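Vacuolar protein sorting 29 (Cryptosporidium parvum, PDB 2A22) probably serves in vacuolar protein sorting and transport, as a VPS29-family protein with a calcineurin-like phosphoesterase fold. Local coordinates at residues Val71-Ser85 with Pro95-Val109. Sequence-based numbering, arbitrary orientation.
Sequences VEMLKNITKNVYIVS and PDPESNGVFPEYVVV
Ser-85 N donates a hydrogen bond of 3.0 Å to Pro-104 O (N-H...O angle 160°), pinning the loop ahead of strand 106-111 to the chain just beyond strand 81-83, and Val-84 CA adds a CA-H...O contact to the same carbonyl. Phe-103 packs against helix 68-77 and strand 81-83. Its CD1 lies 3.8 Å from Ile-83 CG2, the two side chains running side by side, whereas Val-71 comes from the opposite direction and sets CG1 at the ring edge, 3.9 Å from Phe-103 CZ. The Val-71 methyl is placed there by a chi1 of 168°, which puts CG1 anti to the backbone N. On the other side of the strand, Tyr-82 meets strand 106-111: Val-107 CG1 approaches its CD1 obliquely at 3.8 Å, and Val-109 lies over one ring face. Val-84 CG1 touches Val-107 CG2, and Leu-118 of strand 114-119 adjoins both Tyr-82 and Val-84.

The polar end centres on Lys-75, whose chain bends at chi2 and chi3 so that NZ donates a 2.9 Å hydrogen bond to Val-81 O. The same ammonium forms a weak, forked salt bridge, with NZ 3.3 Å from both OD1 and OD2 of Asp-96, and one water joins NZ to OD2. A second water links Asp-96 OD2 to Val-81 O. Strand 81-83 is an edge strand of the six-stranded sheet and strand 106-111 of the five-stranded one, so the apolar contacts join the two sheets of the alpha-beta-beta-alpha sandwich at their margins. Lys-75 meanwhile ties helix, strand and loop together, its charge probably balanced partly by Asp-96 through a weak direct pairing that a bridging water supplements.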
ATOM      1  N   VAL A  71     -10.504  -7.124   4.814  1.00 17.46           N
ATOM      2  CA  VAL A  71     -11.110  -6.446   3.674  1.00 17.25           C
ATOM      3  C   VAL A  71     -12.203  -5.473   4.155  1.00 19.17           C
ATOM      4  O   VAL A  71     -12.226  -4.289   3.787  1.00 17.03           O
ATOM      5  CB  VAL A  71     -11.669  -7.449   2.651  1.00 17.85           C
ATOM      6  CG1 VAL A  71     -12.553  -6.733   1.633  1.00 15.45           C
ATOM      7  CG2 VAL A  71     -10.514  -8.212   1.935  1.00 18.56           C
ATOM      8  N   GLU A  72     -13.084  -5.972   5.017  1.00 20.98           N
ATOM      9  CA  GLU A  72     -14.208  -5.177   5.524  1.00 20.63           C
ATOM     10  C   GLU A  72     -13.735  -4.016   6.384  1.00 20.21           C
ATOM     11  O   GLU A  72     -14.296  -2.927   6.310  1.00 20.24           O
ATOM     12  CB  GLU A  72     -15.212  -6.079   6.257  1.00 18.30           C
ATOM     13  CG  GLU A  72     -15.909  -7.021   5.229  1.00 21.89           C
ATOM     14  CD  GLU A  72     -16.777  -8.129   5.830  1.00 24.30           C
ATOM     15  OE1 GLU A  72     -16.660  -8.471   7.032  1.00 27.67           O
ATOM     16  OE2 GLU A  72     -17.598  -8.675   5.068  1.00 32.16           O
ATOM     17  N   MET A  73     -12.682  -4.244   7.167  1.00 19.63           N
ATOM     18  CA  MET A  73     -12.102  -3.203   8.008  1.00 20.41           C
ATOM     19  C   MET A  73     -11.536  -2.081   7.107  1.00 21.15           C
ATOM     20  O   MET A  73     -11.870  -0.895   7.280  1.00 21.41           O
ATOM     21  CB  MET A  73     -11.053  -3.808   8.958  1.00 21.18           C
ATOM     22  CG  MET A  73     -10.233  -2.780   9.807  1.00 24.84           C
ATOM     23  SD  MET A  73      -8.783  -2.100   8.925  1.00 29.11           S
ATOM     24  CE  MET A  73      -8.049  -1.052  10.214  1.00 35.41           C
ATOM     25  N   LEU A  74     -10.744  -2.468   6.110  1.00 20.27           N
ATOM     26  CA  LEU A  74     -10.143  -1.510   5.168  1.00 20.46           C
ATOM     27  C   LEU A  74     -11.187  -0.757   4.357  1.00 20.50           C
ATOM     28  O   LEU A  74     -11.065   0.464   4.171  1.00 20.62           O
ATOM     29  CB  LEU A  74      -9.148  -2.199   4.234  1.00 19.76           C
ATOM     30  CG  LEU A  74      -7.827  -2.722   4.805  1.00 21.96           C
ATOM     31  CD1 LEU A  74      -7.181  -3.648   3.783  1.00 19.82           C
ATOM     32  CD2 LEU A  74      -6.840  -1.603   5.202  1.00 19.20           C
ATOM     33  N   LYS A  75     -12.228  -1.455   3.906  1.00 19.81           N
ATOM     34  CA  LYS A  75     -13.326  -0.782   3.218  1.00 21.97           C
ATOM     35  C   LYS A  75     -14.042   0.246   4.095  1.00 21.37           C
ATOM     36  O   LYS A  75     -14.514   1.263   3.598  1.00 19.13           O
ATOM     37  CB  LYS A  75     -14.349  -1.770   2.670  1.00 22.42           C
ATOM     38  CG  LYS A  75     -13.813  -2.685   1.577  1.00 26.19           C
ATOM     39  CD  LYS A  75     -13.239  -1.930   0.386  1.00 28.92           C
ATOM     40  CE  LYS A  75     -14.215  -1.843  -0.750  1.00 30.38           C
ATOM     41  NZ  LYS A  75     -13.492  -1.366  -1.962  1.00 30.31           N
ATOM     42  N   ASN A  76     -14.092  -0.012   5.393  1.00 23.43           N
ATOM     43  CA  ASN A  76     -14.756   0.907   6.328  1.00 26.53           C
ATOM     44  C   ASN A  76     -13.940   2.140   6.731  1.00 25.20           C
ATOM     45  O   ASN A  76     -14.471   3.052   7.369  1.00 24.53           O
ATOM     46  CB  ASN A  76     -15.228   0.172   7.578  1.00 27.27           C
ATOM     47  CG  ASN A  76     -16.583  -0.431   7.388  1.00 37.79           C
ATOM     48  OD1 ASN A  76     -17.550   0.278   7.056  1.00 46.03           O
ATOM     49  ND2 ASN A  76     -16.680  -1.749   7.573  1.00 39.83           N
ATOM     50  N   ILE A  77     -12.664   2.182   6.356  1.00 22.06           N
ATOM     51  CA  ILE A  77     -11.849   3.339   6.704  1.00 19.42           C
ATOM     52  C   ILE A  77     -12.458   4.591   6.064  1.00 23.16           C
ATOM     53  O   ILE A  77     -12.611   5.611   6.733  1.00 23.99           O
ATOM     54  CB  ILE A  77     -10.372   3.132   6.317  1.00 17.67           C
ATOM     55  CG1 ILE A  77      -9.760   2.085   7.276  1.00 15.96           C
ATOM     56  CG2 ILE A  77      -9.607   4.462   6.342  1.00 15.79           C
ATOM     57  CD1 ILE A  77      -8.333   1.753   7.028  1.00 13.90           C
ATOM     58  N   THR A  78     -12.827   4.504   4.784  1.00 22.59           N
ATOM     59  CA  THR A  78     -13.299   5.678   4.041  1.00 21.71           C
ATOM     60  C   THR A  78     -13.977   5.159   2.777  1.00 23.69           C
ATOM     61  O   THR A  78     -13.878   3.965   2.467  1.00 21.81           O
ATOM     62  CB  THR A  78     -12.124   6.692   3.753  1.00 23.26           C
ATOM     63  OG1 THR A  78     -12.642   7.930   3.221  1.00 22.92           O
ATOM     64  CG2 THR A  78     -11.053   6.096   2.766  1.00 18.46           C
ATOM     65  N   LYS A  79     -14.667   6.036   2.056  1.00 23.88           N
ATOM     66  CA  LYS A  79     -15.278   5.684   0.770  1.00 26.75           C
ATOM     67  C   LYS A  79     -14.272   5.150  -0.280  1.00 25.62           C
ATOM     68  O   LYS A  79     -14.505   4.079  -0.866  1.00 25.51           O
ATOM     69  CB  LYS A  79     -16.066   6.887   0.206  1.00 26.00           C
ATOM     70  CG  LYS A  79     -16.985   6.544  -0.965  1.00 33.59           C
ATOM     71  CD  LYS A  79     -17.596   7.798  -1.662  1.00 34.60           C
ATOM     72  CE  LYS A  79     -16.485   8.774  -2.162  1.00 46.30           C
ATOM     73  NZ  LYS A  79     -16.907   9.710  -3.266  1.00 45.46           N
ATOM     74  N   ASN A  80     -13.177   5.881  -0.533  1.00 22.08           N
ATOM     75  CA  ASN A  80     -12.220   5.499  -1.609  1.00 23.05           C
ATOM     76  C   ASN A  80     -11.145   4.473  -1.202  1.00 22.37           C
ATOM     77  O   ASN A  80     -10.042   4.835  -0.754  1.00 23.08           O
ATOM     78  CB  ASN A  80     -11.581   6.745  -2.269  1.00 23.38           C
ATOM     79  CG  ASN A  80     -12.639   7.775  -2.712  1.00 28.33           C
ATOM     80  OD1 ASN A  80     -13.676   7.399  -3.240  1.00 29.57           O
ATOM     81  ND2 ASN A  80     -12.385   9.058  -2.462  1.00 28.64           N
ATOM     82  N   VAL A  81     -11.489   3.199  -1.340  1.00 20.36           N
ATOM     83  CA  VAL A  81     -10.621   2.105  -0.913  1.00 21.28           C
ATOM     84  C   VAL A  81     -10.367   1.145  -2.084  1.00 22.00           C
ATOM     85  O   VAL A  81     -11.292   0.483  -2.563  1.00 22.03           O
ATOM     86  CB  VAL A  81     -11.211   1.349   0.288  1.00 21.71           C
ATOM     87  CG1 VAL A  81     -10.340   0.150   0.638  1.00 23.40           C
ATOM     88  CG2 VAL A  81     -11.334   2.298   1.508  1.00 22.79           C
ATOM     89  N   TYR A  82      -9.117   1.104  -2.543  1.00 17.36           N
ATOM     90  CA  TYR A  82      -8.705   0.251  -3.647  1.00 17.70           C
ATOM     91  C   TYR A  82      -7.845  -0.885  -3.126  1.00 16.87           C
ATOM     92  O   TYR A  82      -6.830  -0.651  -2.436  1.00 17.75           O
ATOM     93  CB  TYR A  82      -7.911   1.079  -4.684  1.00 18.74           C
ATOM     94  CG  TYR A  82      -8.755   2.205  -5.259  1.00 19.83           C
ATOM     95  CD1 TYR A  82      -9.478   2.004  -6.416  1.00 21.36           C
ATOM     96  CD2 TYR A  82      -8.870   3.455  -4.609  1.00 21.25           C
ATOM     97  CE1 TYR A  82     -10.288   2.988  -6.949  1.00 24.11           C
ATOM     98  CE2 TYR A  82      -9.691   4.476  -5.140  1.00 21.25           C
ATOM     99  CZ  TYR A  82     -10.393   4.215  -6.322  1.00 27.37           C
ATOM    100  OH  TYR A  82     -11.223   5.148  -6.920  1.00 29.73           O
ATOM    101  N   ILE A  83      -8.230  -2.110  -3.475  1.00 14.85           N
ATOM    102  CA  ILE A  83      -7.512  -3.313  -3.079  1.00 15.76           C
ATOM    103  C   ILE A  83      -7.236  -4.128  -4.305  1.00 17.45           C
ATOM    104  O   ILE A  83      -8.143  -4.413  -5.118  1.00 20.59           O
ATOM    105  CB  ILE A  83      -8.332  -4.155  -2.076  1.00 16.10           C
ATOM    106  CG1 ILE A  83      -8.608  -3.332  -0.794  1.00 18.86           C
ATOM    107  CG2 ILE A  83      -7.629  -5.490  -1.771  1.00 15.66           C
ATOM    108  CD1 ILE A  83      -9.702  -3.921   0.168  1.00 18.72           C
ATOM    109  N   VAL A  84      -5.973  -4.494  -4.478  1.00 17.89           N
ATOM    110  CA  VAL A  84      -5.627  -5.367  -5.583  1.00 16.10           C
ATOM    111  C   VAL A  84      -5.373  -6.790  -5.066  1.00 17.77           C
ATOM    112  O   VAL A  84      -5.082  -6.998  -3.887  1.00 14.70           O
ATOM    113  CB  VAL A  84      -4.442  -4.829  -6.415  1.00 15.39           C
ATOM    114  CG1 VAL A  84      -4.860  -3.525  -7.097  1.00 15.05           C
ATOM    115  CG2 VAL A  84      -3.165  -4.660  -5.540  1.00 11.68           C
ATOM    116  N   SER A  85      -5.511  -7.753  -5.958  1.00 18.55           N
ATOM    117  CA  SER A  85      -5.256  -9.156  -5.656  1.00 22.64           C
ATOM    118  C   SER A  85      -3.764  -9.485  -5.468  1.00 20.24           C
ATOM    119  O   SER A  85      -2.928  -9.157  -6.319  1.00 23.43           O
ATOM    120  CB  SER A  85      -5.812 -10.009  -6.804  1.00 22.56           C
ATOM    121  OG  SER A  85      -5.909 -11.343  -6.361  1.00 35.40           O
ATOM    122  N   PRO A  95     -16.366  -6.587  -2.353  1.00 27.81           N
ATOM    123  CA  PRO A  95     -17.768  -6.219  -2.255  1.00 31.59           C
ATOM    124  C   PRO A  95     -18.194  -5.087  -3.183  1.00 35.60           C
ATOM    125  O   PRO A  95     -19.304  -4.610  -3.030  1.00 36.83           O
ATOM    126  CB  PRO A  95     -17.905  -5.778  -0.803  1.00 30.83           C
ATOM    127  CG  PRO A  95     -16.542  -5.213  -0.481  1.00 31.36           C
ATOM    128  CD  PRO A  95     -15.546  -6.003  -1.276  1.00 26.02           C
ATOM    129  N   ASP A  96     -17.345  -4.636  -4.114  1.00 38.96           N
ATOM    130  CA  ASP A  96     -17.791  -3.621  -5.082  1.00 44.88           C
ATOM    131  C   ASP A  96     -18.731  -4.260  -6.126  1.00 47.45           C
ATOM    132  O   ASP A  96     -18.399  -5.288  -6.713  1.00 45.25           O
ATOM    133  CB  ASP A  96     -16.607  -2.880  -5.735  1.00 47.37           C
ATOM    134  CG  ASP A  96     -15.829  -1.979  -4.732  1.00 52.84           C
ATOM    135  OD1 ASP A  96     -16.361  -1.596  -3.647  1.00 53.25           O
ATOM    136  OD2 ASP A  96     -14.659  -1.658  -5.037  1.00 53.60           O
ATOM    137  N   PRO A  97     -19.917  -3.652  -6.351  1.00 51.67           N
ATOM    138  CA  PRO A  97     -21.038  -4.362  -6.993  1.00 53.46           C
ATOM    139  C   PRO A  97     -20.752  -4.760  -8.436  1.00 55.47           C
ATOM    140  O   PRO A  97     -21.213  -5.816  -8.903  1.00 57.69           O
ATOM    141  CB  PRO A  97     -22.179  -3.337  -6.936  1.00 54.19           C
ATOM    142  CG  PRO A  97     -21.749  -2.341  -5.883  1.00 54.06           C
ATOM    143  CD  PRO A  97     -20.275  -2.257  -6.041  1.00 52.66           C
ATOM    144  N   GLU A  98     -19.971  -3.930  -9.122  1.00 55.41           N
ATOM    145  CA  GLU A  98     -19.574  -4.193 -10.498  1.00 54.65           C
ATOM    146  C   GLU A  98     -18.617  -5.384 -10.652  1.00 50.36           C
ATOM    147  O   GLU A  98     -18.494  -5.927 -11.745  1.00 49.32           O
ATOM    148  CB  GLU A  98     -18.926  -2.933 -11.085  1.00 57.84           C
ATOM    149  CG  GLU A  98     -19.236  -2.703 -12.571  1.00 66.36           C
ATOM    150  CD  GLU A  98     -20.738  -2.591 -12.846  1.00 72.78           C
ATOM    151  OE1 GLU A  98     -21.394  -1.715 -12.228  1.00 74.72           O
ATOM    152  OE2 GLU A  98     -21.257  -3.383 -13.671  1.00 72.56           O
ATOM    153  N   SER A  99     -17.974  -5.795  -9.558  1.00 45.17           N
ATOM    154  CA  SER A  99     -16.786  -6.661  -9.603  1.00 41.02           C
ATOM    155  C   SER A  99     -17.027  -8.172  -9.674  1.00 39.60           C
ATOM    156  O   SER A  99     -16.110  -8.925 -10.024  1.00 38.78           O
ATOM    157  CB  SER A  99     -15.915  -6.398  -8.373  1.00 40.20           C
ATOM    158  OG  SER A  99     -16.576  -6.844  -7.202  1.00 34.16           O
ATOM    159  N   ASN A 100     -18.236  -8.607  -9.316  1.00 38.76           N
ATOM    160  CA  ASN A 100     -18.544 -10.039  -9.076  1.00 39.42           C
ATOM    161  C   ASN A 100     -17.647 -10.709  -8.013  1.00 36.14           C
ATOM    162  O   ASN A 100     -17.431 -11.918  -8.051  1.00 34.27           O
ATOM    163  CB  ASN A 100     -18.514 -10.862 -10.378  1.00 41.24           C
ATOM    164  CG  ASN A 100     -19.494 -10.350 -11.432  1.00 45.99           C
ATOM    165  OD1 ASN A 100     -19.112 -10.136 -12.586  1.00 47.46           O
ATOM    166  ND2 ASN A 100     -20.752 -10.145 -11.040  1.00 46.97           N
ATOM    167  N   GLY A 101     -17.138  -9.911  -7.073  1.00 33.85           N
ATOM    168  CA  GLY A 101     -16.260 -10.409  -6.019  1.00 30.37           C
ATOM    169  C   GLY A 101     -14.789 -10.463  -6.396  1.00 28.90           C
ATOM    170  O   GLY A 101     -13.964 -10.871  -5.579  1.00 27.21           O
ATOM    171  N   VAL A 102     -14.468 -10.052  -7.627  1.00 27.12           N
ATOM    172  CA  VAL A 102     -13.095 -10.118  -8.157  1.00 27.20           C
ATOM    173  C   VAL A 102     -12.327  -8.838  -7.843  1.00 23.41           C
ATOM    174  O   VAL A 102     -12.820  -7.747  -8.117  1.00 23.35           O
ATOM    175  CB  VAL A 102     -13.072 -10.370  -9.688  1.00 30.78           C
ATOM    176  CG1 VAL A 102     -11.618 -10.469 -10.212  1.00 30.43           C
ATOM    177  CG2 VAL A 102     -13.863 -11.652 -10.044  1.00 29.98           C
ATOM    178  N   PHE A 103     -11.159  -8.976  -7.209  1.00 23.02           N
ATOM    179  CA  PHE A 103     -10.259  -7.828  -6.996  1.00 23.21           C
ATOM    180  C   PHE A 103      -9.362  -7.624  -8.214  1.00 23.59           C
ATOM    181  O   PHE A 103      -8.839  -8.584  -8.755  1.00 22.70           O
ATOM    182  CB  PHE A 103      -9.398  -8.005  -5.750  1.00 21.81           C
ATOM    183  CG  PHE A 103     -10.165  -7.875  -4.459  1.00 21.44           C
ATOM    184  CD1 PHE A 103     -10.505  -6.619  -3.959  1.00 18.07           C
ATOM    185  CD2 PHE A 103     -10.564  -9.014  -3.756  1.00 18.45           C
ATOM    186  CE1 PHE A 103     -11.243  -6.489  -2.737  1.00 20.12           C
ATOM    187  CE2 PHE A 103     -11.286  -8.912  -2.539  1.00 17.94           C
ATOM    188  CZ  PHE A 103     -11.612  -7.641  -2.023  1.00 20.66           C
ATOM    189  N   PRO A 104      -9.160  -6.367  -8.639  1.00 22.71           N
ATOM    190  CA  PRO A 104      -8.388  -6.217  -9.849  1.00 22.52           C
ATOM    191  C   PRO A 104      -6.938  -6.508  -9.586  1.00 24.91           C
ATOM    192  O   PRO A 104      -6.467  -6.377  -8.441  1.00 21.21           O
ATOM    193  CB  PRO A 104      -8.579  -4.744 -10.214  1.00 23.60           C
ATOM    194  CG  PRO A 104      -8.869  -4.067  -8.914  1.00 23.24           C
ATOM    195  CD  PRO A 104      -9.588  -5.077  -8.070  1.00 24.52           C
ATOM    196  N   GLU A 105      -6.243  -6.899 -10.649  1.00 23.16           N
ATOM    197  CA  GLU A 105      -4.824  -7.121 -10.604  1.00 26.69           C
ATOM    198  C   GLU A 105      -4.042  -5.795 -10.507  1.00 26.13           C
ATOM    199  O   GLU A 105      -2.953  -5.735  -9.936  1.00 24.06           O
ATOM    200  CB  GLU A 105      -4.396  -7.918 -11.838  1.00 26.70           C
ATOM    201  CG  GLU A 105      -2.933  -8.305 -11.822  1.00 34.95           C
ATOM    202  CD  GLU A 105      -2.606  -9.480 -12.746  1.00 46.40           C
ATOM    203  OE1 GLU A 105      -3.349  -9.684 -13.738  1.00 50.21           O
ATOM    204  OE2 GLU A 105      -1.595 -10.184 -12.478  1.00 46.70           O
ATOM    205  N   TYR A 106      -4.582  -4.738 -11.092  1.00 26.45           N
ATOM    206  CA  TYR A 106      -3.954  -3.458 -10.943  1.00 28.71           C
ATOM    207  C   TYR A 106      -4.986  -2.376 -11.055  1.00 26.59           C
ATOM    208  O   TYR A 106      -6.085  -2.632 -11.535  1.00 23.92           O
ATOM    209  CB  TYR A 106      -2.815  -3.282 -11.939  1.00 35.81           C
ATOM    210  CG  TYR A 106      -3.224  -3.274 -13.376  1.00 41.21           C
ATOM    211  CD1 TYR A 106      -3.695  -2.091 -13.979  1.00 46.28           C
ATOM    212  CD2 TYR A 106      -3.114  -4.428 -14.154  1.00 45.19           C
ATOM    213  CE1 TYR A 106      -4.076  -2.055 -15.332  1.00 49.04           C
ATOM    214  CE2 TYR A 106      -3.484  -4.415 -15.522  1.00 51.27           C
ATOM    215  CZ  TYR A 106      -3.963  -3.217 -16.103  1.00 50.50           C
ATOM    216  OH  TYR A 106      -4.332  -3.182 -17.442  1.00 50.29           O
ATOM    217  N   VAL A 107      -4.626  -1.186 -10.568  1.00 25.51           N
ATOM    218  CA  VAL A 107      -5.511  -0.026 -10.449  1.00 24.00           C
ATOM    219  C   VAL A 107      -4.642   1.190 -10.782  1.00 24.09           C
ATOM    220  O   VAL A 107      -3.447   1.226 -10.451  1.00 20.70           O
ATOM    221  CB  VAL A 107      -6.057   0.064  -8.976  1.00 24.82           C
ATOM    222  CG1 VAL A 107      -6.307   1.483  -8.512  1.00 25.62           C
ATOM    223  CG2 VAL A 107      -7.302  -0.809  -8.797  1.00 25.99           C
ATOM    224  N   VAL A 108      -5.228   2.167 -11.474  1.00 24.02           N
ATOM    225  CA  VAL A 108      -4.593   3.477 -11.652  1.00 22.36           C
ATOM    226  C   VAL A 108      -5.627   4.476 -11.240  1.00 21.84           C
ATOM    227  O   VAL A 108      -6.769   4.428 -11.705  1.00 22.39           O
ATOM    228  CB  VAL A 108      -4.150   3.728 -13.091  1.00 23.65           C
ATOM    229  CG1 VAL A 108      -3.475   5.116 -13.230  1.00 21.54           C
ATOM    230  CG2 VAL A 108      -3.213   2.635 -13.535  1.00 19.55           C
ATOM    231  N   VAL A 109      -5.260   5.340 -10.307  1.00 22.25           N
ATOM    232  CA  VAL A 109      -6.249   6.256  -9.733  1.00 24.03           C
ATOM    233  C   VAL A 109      -5.681   7.655  -9.691  1.00 23.34           C
ATOM    234  O   VAL A 109      -4.502   7.843  -9.354  1.00 24.84           O
ATOM    235  CB  VAL A 109      -6.794   5.762  -8.341  1.00 25.57           C
ATOM    236  CG1 VAL A 109      -5.685   5.458  -7.416  1.00 25.10           C
ATOM    237  CG2 VAL A 109      -7.737   6.766  -7.714  1.00 27.92           C
TER
HETATM  238  O   HOH W   1     -12.466  -3.116  -3.606  1.00 33.00           O
HETATM  239  O   HOH W   2     -12.773   0.789  -5.034  1.00 31.50           O
HETATM  240  O   HOH W   3      -1.864  -7.244  -8.130  1.00 22.63           O